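Local coordinates for protein CalS10 (Micromonospora echinospora, PDB 6UK5) that binds S-adenosylmethionine and probably transfers its methyl group to an amino pentose during calicheamicin biosynthesis, at residues Ala23-Ala28 with Trp198-Ala203; Thr123-Leu128 with Arg135-Ala140; Gly169-Glu174 with Thr178-Ser183; Ala225-Ala230 with Phe247-Thr252. All coordinates share one frame; numbering follows the deposited sequence.

Contacts 2 and 4 lie in the Rossmann-like methyltransferase domain, contacts 1 and 3 at the separate five-stranded sheet on the opposite side of the chain's centre. Contact 1 packs helix 20-32 on that sheet and is buried and apolar, as are contact 2, within a loop-helix unit, and the core of contact 4, where a helix meets a strand. Contact 3 is the partly exposed one, a hairpin held by backbone hydrogen bonds and a salt bridge. It shares its sheet with contact 1, since strands 177-188 and 191-202 are neighbours. Contacts 2 and 4 meet through Val138 and Phe227. S-adenosylmethionine is touched by contacts 1 and 2, from different sequence regions.

Contact 1. Residues Ala23-Ala28 with Trp198-Ala203; sequences AEVYEA and WLVGDA. With SAM (S-adenosylmethionine), chain D.
Val25 rests its CG2 methyl on one face of the Trp198 indole, 3.6 Å from the centroid of the six-membered ring and 19° off the normal, a CH-pi contact that falls mainly on CE3 and CZ3. With chi1 at -65°, CG2 sits between the backbone N and the carbonyl carbon, which places CG1 farther along the same strand, where Val25 CG1 meets Val200 CG2 at 4.1 Å. The second flat group is the ring of Tyr26, whose CB leaves the helix away from the strand. At its edge, in the plane of the ring, Tyr26 OH donates a hydrogen bond to the carboxylate OXT of S-adenosylmethionine at 2.6 Å, while Tyr26 CE2 comes within 3.7 Å of the ligand's S-methyl carbon CE. One turn of helix thus faces the sheet with Val25 and the cofactor with Tyr26. Replacing Trp198 by an alanine would probably open a gap under Val25 and deprive Phe209 of its stacking partner. Around this contact, strand 191-202 runs between strands 177-188 and 206-216. Helix 20-32 lies over the three, with Val25 also touching Arg177 and Phe209, and its far side meets helix 86-95 through Ala23 and Tyr26.

Contact 2. Residues Thr123-Leu128 with Arg135-Ala140; sequences TAVNFL and RAAVAA. With SAM (S-adenosylmethionine), chain D.
Leu128 and Ala137 make the closest apolar contact here, Leu128 CD1 lying 3.8 Å from Ala137 CB. Val125 adds a looser one, with Val125 CG2 at 4.5 Å from the same Ala137 CB, so a single helix methyl receives one branch from each of two loop residues. Met106, a cofactor-binding residue, touches Ala137 as well. The leucine fork divides its work: chi1 of -49° sets CG anti to the carbonyl carbon, and chi2 of 173° then turns CD1 to the helix and Leu128 CD2 toward the adenine amine N6 of S-adenosylmethionine, at 3.7 Å. Phe127 meets the cofactor further along, Phe127 CE2 lying 3.6 Å from the ribose C5', and its ring also packs edge-to-face with Phe18.

Backbone hydrogen bonds set the loop's shape. Phe127 N bonds to Ala124 O, and Leu128 N to Val125 O at 3.2 Å, giving a short 3-10 turn. The amide of Asn126 is tied on the side of the turn remote from the helix, bonding to Trp156 N, Thr216 O and Tyr223 OH. The loop that follows strand 115-120 and leads into helix 131-143 forms one wall of the cofactor pocket, an arrangement characteristic of class I, Rossmann-like methyltransferases.

Contact 3. Residues Gly169-Glu174 with Thr178-Ser183; sequences GDLVRE and TVARVS
Asp170 and Arg181 form one of the two hydrogen-bonded pairs in this stretch of the antiparallel ladder, with Asp170 N giving its proton to Arg181 O and Arg181 N to Asp170 O, each at 2.7 Å. Val172 and Val179 repeat the pattern two residues on. There, the bond from Val179 N to Val172 O is nearly straight, 179° at the hydrogen over 2.9 Å.

The inner strand, 178-183, is buried throughout, lying between 165-174 and 191-202. On the face with Val172 and Val179, Asp170 and Arg181 lie side by side and form a salt bridge, Asp170 OD2 to Arg181 NH2 at 2.6 Å. Their planes stand 84° apart, with OD2 over the guanidinium face instead of at its edge. Each has a second mate: Arg33 holds Asp170 OD1, and Glu196 holds Arg181 NH1, a network that is likely to keep both groups charged. Helix 20-32 covers this face where Val25 touches Val179.

The outer strand, 169-174, is more open. Leu171 CD1 reaches Ala180 CB at 3.8 Å, and exposed Arg173 turns a face of its guanidinium to the Thr178 CG2 methyl, while NH2 bonds to Val167 O of the second subunit. That subunit also packs on Leu171, Thr178 and Ala180. The whole is a beta hairpin at the margin of a five-stranded sheet, its outer strand 165-174 being the last within this chain, and one face of it takes part in the dimer interface.

Contact 4. Residues Ala225-Ala230 with Phe247-Thr252; sequences AAFAAA and FVATRT
Phe227 lays one face of its ring on the Ala249 methyl, a CH-pi contact with Ala249 CB 4.3 Å from the ring centroid and 16° off the normal. The methyl lies toward the rim, nearest Phe227 CD1. At another part of the same ring, Phe227 CE2 comes edge-on to Phe247 CG at 4.0 Å. The two phenylalanines are neither stacked nor perpendicular, their planes meeting at 57°.

Both side chains have CG anti to the carbonyl carbon. For Phe227, chi1 of -69° carries the ring off the helix toward the sheet, and the ring turn about CB-CG presents a face to Ala249 and an edge to Phe247. Phe247 stands up from the strand with a similar first torsion, its ring also meeting those of Tyr223 and Tyr236. Arg251 begins extended and then bends twice, passing its aliphatic part near the helix end, where Arg251 CD is 4.1 Å from Ala230 O. That carbonyl is hydrogen-bonded to Ser142 OG.

A serine in place of Phe227 would probably take away the ring face against the Ala249 methyl and one of the aromatic neighbours of Phe247, opening a gap between helix and strand.

Strand 246-251 runs between 149-153 and 232-237, bonded to both. Helix 220-229 covers this part of the sheet, Phe227 reaching Leu151, Cys232 and Ser234, while helix 131-143 packs beside it with Val138 against Phe227.

Contact 1. Residues Ala23-Ala28 with Trp198-Ala203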
# COMPACT_ATOMS: atom_id res chain seq x y z
N ALA A 23 0.49 16.91 2.19
CA ALA A 23 -0.71 17.48 2.79
C ALA A 23 -1.96 16.75 2.32
O ALA A 23 -2.92 16.59 3.09
CB ALA A 23 -0.81 18.97 2.44
N GLU A 24 -1.97 16.28 1.07
CA GLU A 24 -3.16 15.65 0.51
C GLU A 24 -3.47 14.32 1.20
O GLU A 24 -4.64 13.97 1.38
CB GLU A 24 -2.96 15.45 -0.99
CG GLU A 24 -4.15 14.86 -1.72
CD GLU A 24 -3.78 14.34 -3.09
OE1 GLU A 24 -2.73 14.76 -3.62
OE2 GLU A 24 -4.54 13.50 -3.62
N VAL A 25 -2.43 13.58 1.59
CA VAL A 25 -2.57 12.24 2.15
C VAL A 25 -2.30 12.20 3.64
O VAL A 25 -2.46 11.13 4.25
CB VAL A 25 -1.64 11.25 1.42
CG1 VAL A 25 -2.06 11.08 -0.03
CG2 VAL A 25 -0.19 11.71 1.51
N TYR A 26 -1.90 13.31 4.24
CA TYR A 26 -1.39 13.28 5.61
C TYR A 26 -2.44 12.82 6.61
O TYR A 26 -2.12 12.07 7.54
CB TYR A 26 -0.85 14.67 5.96
CG TYR A 26 -0.87 15.02 7.42
CD1 TYR A 26 -1.87 15.83 7.95
CD2 TYR A 26 0.12 14.55 8.27
CE1 TYR A 26 -1.88 16.15 9.29
CE2 TYR A 26 0.11 14.87 9.61
CZ TYR A 26 -0.89 15.67 10.12
OH TYR A 26 -0.90 15.99 11.45
N GLU A 27 -3.69 13.24 6.44
CA GLU A 27 -4.72 12.86 7.40
C GLU A 27 -5.20 11.43 7.19
O GLU A 27 -5.43 10.69 8.15
CB GLU A 27 -5.90 13.83 7.33
CG GLU A 27 -5.48 15.29 7.27
CD GLU A 27 -6.66 16.23 7.32
OE1 GLU A 27 -7.43 16.16 8.31
OE2 GLU A 27 -6.82 17.03 6.37
N ALA A 28 -5.36 11.03 5.93
CA ALA A 28 -5.80 9.67 5.62
C ALA A 28 -5.01 8.62 6.38
O ALA A 28 -5.59 7.64 6.87
CB ALA A 28 -5.68 9.43 4.11
N TRP A 198 5.77 7.20 -0.18
CA TRP A 198 4.37 7.05 -0.53
C TRP A 198 4.20 6.58 -1.97
O TRP A 198 5.04 6.86 -2.83
CB TRP A 198 3.65 8.39 -0.36
CG TRP A 198 3.69 8.95 1.03
CD1 TRP A 198 4.75 9.55 1.63
CD2 TRP A 198 2.62 8.97 1.98
NE1 TRP A 198 4.41 9.95 2.90
CE2 TRP A 198 3.11 9.60 3.14
CE3 TRP A 198 1.30 8.52 1.96
CZ2 TRP A 198 2.32 9.79 4.28
CZ3 TRP A 198 0.52 8.70 3.09
CH2 TRP A 198 1.03 9.33 4.23
N LEU A 199 3.11 5.86 -2.21
CA LEU A 199 2.64 5.56 -3.55
C LEU A 199 1.17 5.94 -3.65
O LEU A 199 0.35 5.45 -2.86
CB LEU A 199 2.81 4.07 -3.89
CG LEU A 199 4.21 3.56 -4.21
CD1 LEU A 199 4.17 2.05 -4.37
CD2 LEU A 199 4.76 4.20 -5.47
N VAL A 200 0.83 6.81 -4.59
CA VAL A 200 -0.55 7.19 -4.85
C VAL A 200 -0.89 6.81 -6.29
O VAL A 200 -0.28 7.31 -7.24
CB VAL A 200 -0.80 8.69 -4.61
CG1 VAL A 200 -2.26 9.02 -4.92
CG2 VAL A 200 -0.49 9.04 -3.17
N GLY A 201 -1.86 5.91 -6.44
CA GLY A 201 -2.39 5.53 -7.73
C GLY A 201 -3.83 6.00 -7.84
O GLY A 201 -4.63 5.79 -6.92
N ASP A 202 -4.15 6.64 -8.96
CA ASP A 202 -5.48 7.22 -9.13
C ASP A 202 -5.79 7.28 -10.62
O ASP A 202 -5.14 6.61 -11.43
CB ASP A 202 -5.54 8.60 -8.45
CG ASP A 202 -4.43 9.53 -8.92
OD1 ASP A 202 -3.93 9.33 -10.05
OD2 ASP A 202 -4.07 10.45 -8.16
N ALA A 203 -6.80 8.07 -10.98
CA ALA A 203 -7.19 8.19 -12.38
C ALA A 203 -6.01 8.58 -13.25
O ALA A 203 -5.84 8.05 -14.36
CB ALA A 203 -8.32 9.22 -12.51
N SAM D . -1.67 20.25 14.74
CA SAM D . -1.22 19.52 13.60
C SAM D . -2.02 18.20 13.39
O SAM D . -2.23 17.47 14.39
OXT SAM D . -2.40 17.97 12.23
CB SAM D . 0.28 19.21 13.74
CG SAM D . 0.82 18.91 12.35
SD SAM D . 2.37 18.01 12.63
CE SAM D . 2.56 17.19 11.06
C5' SAM D . 3.73 19.25 12.54
C4' SAM D . 3.45 20.59 11.86
O4' SAM D . 4.35 21.58 12.41
C3' SAM D . 3.66 20.60 10.35
O3' SAM D . 2.42 20.75 9.66
C2' SAM D . 4.57 21.82 10.09
O2' SAM D . 4.06 22.65 9.05
C1' SAM D . 4.58 22.55 11.42
N9 SAM D . 5.83 23.23 11.74
C8 SAM D . 7.08 22.67 11.86
N7 SAM D . 8.01 23.51 12.24
C5 SAM D . 7.33 24.71 12.38
C6 SAM D . 7.75 25.99 12.78
N6 SAM D . 9.01 26.31 13.07
N1 SAM D . 6.81 26.96 12.86
C2 SAM D . 5.54 26.66 12.55
N3 SAM D . 5.04 25.49 12.14
C4 SAM D . 5.99 24.55 12.08

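Contact 2. Residues Thr123-Leu128 with Arg135-Ala140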
# COMPACT_ATOMS: atom_id res chain seq x y z
N THR A 123 3.03 16.65 18.62
CA THR A 123 4.50 16.70 18.60
C THR A 123 5.02 17.76 17.63
O THR A 123 6.09 17.59 17.04
CB THR A 123 5.11 15.34 18.26
OG1 THR A 123 4.95 15.07 16.85
CG2 THR A 123 4.44 14.23 19.06
N ALA A 124 4.27 18.84 17.44
CA ALA A 124 4.69 19.87 16.49
C ALA A 124 5.98 20.54 16.94
O ALA A 124 6.85 20.83 16.11
CB ALA A 124 3.57 20.90 16.31
N VAL A 125 6.12 20.79 18.24
CA VAL A 125 7.30 21.49 18.73
C VAL A 125 8.56 20.67 18.52
O VAL A 125 9.66 21.22 18.42
CB VAL A 125 7.12 21.85 20.22
CG1 VAL A 125 7.33 20.62 21.09
CG2 VAL A 125 8.09 22.95 20.62
N ASN A 126 8.44 19.35 18.45
CA ASN A 126 9.61 18.49 18.33
C ASN A 126 10.15 18.39 16.91
O ASN A 126 11.06 17.59 16.67
CB ASN A 126 9.28 17.10 18.88
CG ASN A 126 8.82 17.15 20.32
OD1 ASN A 126 7.62 17.18 20.59
ND2 ASN A 126 9.76 17.18 21.25
N PHE A 127 9.62 19.18 15.98
CA PHE A 127 10.24 19.36 14.67
C PHE A 127 11.31 20.44 14.70
O PHE A 127 11.96 20.68 13.67
CB PHE A 127 9.18 19.68 13.62
CG PHE A 127 8.37 18.49 13.21
CD1 PHE A 127 8.81 17.67 12.19
CD2 PHE A 127 7.19 18.18 13.86
CE1 PHE A 127 8.09 16.55 11.81
CE2 PHE A 127 6.45 17.07 13.49
CZ PHE A 127 6.91 16.25 12.46
N LEU A 128 11.50 21.09 15.84
CA LEU A 128 12.64 21.95 16.06
C LEU A 128 13.84 21.10 16.46
O LEU A 128 13.69 20.00 16.99
CB LEU A 128 12.30 22.98 17.15
CG LEU A 128 10.97 23.69 16.91
CD1 LEU A 128 10.58 24.58 18.08
CD2 LEU A 128 11.03 24.52 15.63
N ARG A 135 12.70 26.62 23.33
CA ARG A 135 12.50 27.66 24.34
C ARG A 135 12.04 28.97 23.71
O ARG A 135 11.25 29.70 24.31
CB ARG A 135 13.79 27.89 25.13
CG ARG A 135 14.20 26.71 26.00
CD ARG A 135 15.63 26.86 26.50
NE ARG A 135 15.80 28.10 27.26
CZ ARG A 135 15.71 28.20 28.59
NH1 ARG A 135 15.44 27.13 29.33
NH2 ARG A 135 15.89 29.38 29.17
N ALA A 136 12.51 29.27 22.50
CA ALA A 136 12.00 30.44 21.79
C ALA A 136 10.55 30.24 21.38
O ALA A 136 9.72 31.15 21.52
CB ALA A 136 12.86 30.73 20.56
N ALA A 137 10.22 29.04 20.89
CA ALA A 137 8.83 28.72 20.57
C ALA A 137 7.94 28.84 21.80
O ALA A 137 6.93 29.55 21.79
CB ALA A 137 8.75 27.32 19.97
N VAL A 138 8.30 28.14 22.88
CA VAL A 138 7.50 28.17 24.09
C VAL A 138 7.37 29.60 24.61
O VAL A 138 6.34 29.97 25.18
CB VAL A 138 8.10 27.23 25.15
CG1 VAL A 138 7.53 27.54 26.53
CG2 VAL A 138 7.81 25.78 24.79
N ALA A 139 8.42 30.41 24.44
CA ALA A 139 8.35 31.79 24.90
C ALA A 139 7.47 32.63 23.99
O ALA A 139 6.72 33.50 24.47
CB ALA A 139 9.76 32.39 24.98
N ALA A 140 7.53 32.39 22.68
CA ALA A 140 6.67 33.12 21.75
C ALA A 140 5.20 32.82 22.02
O ALA A 140 4.39 33.74 22.15
CB ALA A 140 7.04 32.76 20.31
N SAM D . -1.67 20.25 14.74
CA SAM D . -1.22 19.52 13.60
C SAM D . -2.02 18.20 13.39
O SAM D . -2.23 17.47 14.39
OXT SAM D . -2.40 17.97 12.23
CB SAM D . 0.28 19.21 13.74
CG SAM D . 0.82 18.91 12.35
SD SAM D . 2.37 18.01 12.63
CE SAM D . 2.56 17.19 11.06
C5' SAM D . 3.73 19.25 12.54
C4' SAM D . 3.45 20.59 11.86
O4' SAM D . 4.35 21.58 12.41
C3' SAM D . 3.66 20.60 10.35
O3' SAM D . 2.42 20.75 9.66
C2' SAM D . 4.57 21.82 10.09
O2' SAM D . 4.06 22.65 9.05
C1' SAM D . 4.58 22.55 11.42
N9 SAM D . 5.83 23.23 11.74
C8 SAM D . 7.08 22.67 11.86
N7 SAM D . 8.01 23.51 12.24
C5 SAM D . 7.33 24.71 12.38
C6 SAM D . 7.75 25.99 12.78
N6 SAM D . 9.01 26.31 13.07
N1 SAM D . 6.81 26.96 12.86
C2 SAM D . 5.54 26.66 12.55
N3 SAM D . 5.04 25.49 12.14
C4 SAM D . 5.99 24.55 12.08

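Contact 3. Residues Gly169-Glu174 with Thr178-Ser183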
# COMPACT_ATOMS: atom_id res chain seq x y z
N GLY A 169 3.85 0.43 7.76
CA GLY A 169 3.30 0.27 6.43
C GLY A 169 1.81 0.52 6.48
O GLY A 169 1.14 0.11 7.43
N ASP A 170 1.29 1.21 5.47
CA ASP A 170 -0.12 1.55 5.44
C ASP A 170 -0.62 1.49 4.01
O ASP A 170 0.07 1.91 3.08
CB ASP A 170 -0.36 2.95 6.00
CG ASP A 170 0.08 3.09 7.44
OD1 ASP A 170 -0.70 2.73 8.34
OD2 ASP A 170 1.23 3.55 7.66
N LEU A 171 -1.82 0.95 3.84
CA LEU A 171 -2.50 0.94 2.55
C LEU A 171 -3.94 1.36 2.81
O LEU A 171 -4.68 0.63 3.48
CB LEU A 171 -2.48 -0.44 1.90
CG LEU A 171 -3.09 -0.50 0.50
CD1 LEU A 171 -2.04 -0.23 -0.59
CD2 LEU A 171 -3.85 -1.79 0.27
N VAL A 172 -4.36 2.51 2.30
CA VAL A 172 -5.76 2.91 2.35
C VAL A 172 -6.27 2.87 0.92
O VAL A 172 -5.62 3.41 0.01
CB VAL A 172 -5.95 4.31 2.97
CG1 VAL A 172 -7.40 4.77 2.78
CG2 VAL A 172 -5.58 4.30 4.45
N ARG A 173 -7.42 2.24 0.71
CA ARG A 173 -8.04 2.18 -0.61
C ARG A 173 -9.25 3.09 -0.58
O ARG A 173 -10.25 2.79 0.10
CB ARG A 173 -8.45 0.76 -0.99
CG ARG A 173 -8.98 0.64 -2.42
CD ARG A 173 -7.87 1.01 -3.42
NE ARG A 173 -8.15 0.71 -4.82
CZ ARG A 173 -8.90 1.46 -5.62
NH1 ARG A 173 -9.46 2.58 -5.17
NH2 ARG A 173 -9.09 1.11 -6.88
N GLU A 174 -9.18 4.20 -1.29
CA GLU A 174 -10.30 5.10 -1.42
C GLU A 174 -10.90 4.91 -2.81
O GLU A 174 -10.27 4.36 -3.71
CB GLU A 174 -9.87 6.56 -1.25
CG GLU A 174 -9.88 7.10 0.17
CD GLU A 174 -9.02 8.34 0.34
OE1 GLU A 174 -8.80 9.05 -0.67
OE2 GLU A 174 -8.58 8.60 1.47
N THR A 178 -5.85 5.02 -4.48
CA THR A 178 -5.28 4.17 -3.44
C THR A 178 -3.95 4.77 -2.99
O THR A 178 -3.16 5.24 -3.81
CB THR A 178 -5.06 2.75 -3.93
OG1 THR A 178 -3.68 2.57 -4.28
CG2 THR A 178 -5.90 2.53 -5.15
N VAL A 179 -3.71 4.75 -1.68
CA VAL A 179 -2.55 5.37 -1.08
C VAL A 179 -1.80 4.32 -0.27
O VAL A 179 -2.36 3.75 0.67
CB VAL A 179 -2.95 6.57 -0.20
CG1 VAL A 179 -1.73 7.23 0.40
CG2 VAL A 179 -3.79 7.55 -1.02
N ALA A 180 -0.56 4.06 -0.65
CA ALA A 180 0.34 3.17 0.07
C ALA A 180 1.46 3.98 0.71
O ALA A 180 1.91 4.99 0.16
CB ALA A 180 0.93 2.11 -0.86
N ARG A 181 1.90 3.53 1.88
CA ARG A 181 2.98 4.20 2.58
C ARG A 181 3.84 3.17 3.29
O ARG A 181 3.32 2.28 3.97
CB ARG A 181 2.47 5.21 3.61
CG ARG A 181 3.56 6.17 4.07
CD ARG A 181 3.23 6.81 5.39
NE ARG A 181 3.28 5.84 6.48
CZ ARG A 181 2.95 6.10 7.74
NH1 ARG A 181 2.52 7.31 8.07
NH2 ARG A 181 3.03 5.15 8.65
N VAL A 182 5.16 3.29 3.13
CA VAL A 182 6.13 2.54 3.91
C VAL A 182 6.99 3.55 4.63
O VAL A 182 7.52 4.48 4.01
CB VAL A 182 6.99 1.62 3.02
CG1 VAL A 182 8.04 0.90 3.87
CG2 VAL A 182 6.13 0.65 2.25
N SER A 183 7.13 3.39 5.94
CA SER A 183 7.90 4.33 6.75
C SER A 183 9.00 3.58 7.48
O SER A 183 8.94 2.37 7.69
CB SER A 183 7.01 5.06 7.76
OG SER A 183 6.50 4.18 8.74

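Contact 4. Residues Ala225-Ala230 with Phe247-Thr252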
# COMPACT_ATOMS: atom_id res chain seq x y z
N ALA A 225 11.87 24.05 32.38
CA ALA A 225 12.70 25.25 32.38
C ALA A 225 12.24 26.25 31.32
O ALA A 225 12.30 27.46 31.53
CB ALA A 225 14.17 24.88 32.16
N ALA A 226 11.78 25.75 30.17
CA ALA A 226 11.34 26.65 29.11
C ALA A 226 10.05 27.36 29.49
O ALA A 226 9.90 28.56 29.22
CB ALA A 226 11.15 25.87 27.81
N PHE A 227 9.11 26.65 30.13
CA PHE A 227 7.90 27.30 30.61
C PHE A 227 8.23 28.37 31.64
O PHE A 227 7.79 29.52 31.52
CB PHE A 227 6.94 26.27 31.21
CG PHE A 227 6.33 25.35 30.21
CD1 PHE A 227 5.69 25.84 29.08
CD2 PHE A 227 6.37 23.97 30.40
CE1 PHE A 227 5.12 24.99 28.16
CE2 PHE A 227 5.80 23.11 29.48
CZ PHE A 227 5.17 23.62 28.36
N ALA A 228 9.01 28.01 32.67
CA ALA A 228 9.37 28.97 33.70
C ALA A 228 10.10 30.17 33.10
O ALA A 228 9.84 31.32 33.47
CB ALA A 228 10.23 28.29 34.76
N ALA A 229 11.02 29.91 32.16
CA ALA A 229 11.69 31.00 31.47
C ALA A 229 10.70 31.93 30.78
O ALA A 229 10.99 33.11 30.58
CB ALA A 229 12.68 30.44 30.45
N ALA A 230 9.52 31.41 30.42
CA ALA A 230 8.50 32.17 29.72
C ALA A 230 7.37 32.63 30.63
O ALA A 230 6.30 33.00 30.14
CB ALA A 230 7.94 31.34 28.56
N PHE A 247 1.36 18.50 28.34
CA PHE A 247 1.71 19.60 29.23
C PHE A 247 0.60 20.64 29.18
O PHE A 247 0.13 21.01 28.10
CB PHE A 247 3.05 20.22 28.85
CG PHE A 247 4.24 19.42 29.28
CD1 PHE A 247 4.61 19.37 30.61
CD2 PHE A 247 4.99 18.71 28.35
CE1 PHE A 247 5.71 18.62 31.02
CE2 PHE A 247 6.08 17.96 28.75
CZ PHE A 247 6.44 17.92 30.09
N VAL A 248 0.19 21.12 30.35
CA VAL A 248 -0.79 22.19 30.48
C VAL A 248 -0.20 23.22 31.43
O VAL A 248 -0.03 22.94 32.63
CB VAL A 248 -2.15 21.69 30.99
CG1 VAL A 248 -3.12 22.85 31.14
CG2 VAL A 248 -2.71 20.64 30.03
N ALA A 249 0.10 24.41 30.92
CA ALA A 249 0.72 25.47 31.69
C ALA A 249 -0.17 26.71 31.63
O ALA A 249 -1.01 26.86 30.74
CB ALA A 249 2.12 25.80 31.17
N THR A 250 0.02 27.60 32.60
CA THR A 250 -0.75 28.83 32.69
C THR A 250 0.18 30.03 32.85
O THR A 250 1.21 29.95 33.52
CB THR A 250 -1.77 28.78 33.84
OG1 THR A 250 -1.11 28.46 35.07
CG2 THR A 250 -2.86 27.75 33.55
N ARG A 251 -0.22 31.14 32.23
CA ARG A 251 0.58 32.35 32.12
C ARG A 251 0.32 33.28 33.30
O ARG A 251 -0.69 33.98 33.34
CB ARG A 251 0.26 33.05 30.80
CG ARG A 251 0.92 34.41 30.58
CD ARG A 251 2.44 34.37 30.59
NE ARG A 251 2.97 35.57 31.24
CZ ARG A 251 3.17 36.74 30.63
NH1 ARG A 251 2.91 36.89 29.34
NH2 ARG A 251 3.64 37.76 31.32
N THR A 252 1.24 33.28 34.25
CA THR A 252 1.16 34.21 35.38
C THR A 252 1.61 35.61 34.95
O THR A 252 0.79 36.44 34.56
CB THR A 252 2.03 33.76 36.57
OG1 THR A 252 3.42 33.98 36.26
CG2 THR A 252 1.81 32.29 36.86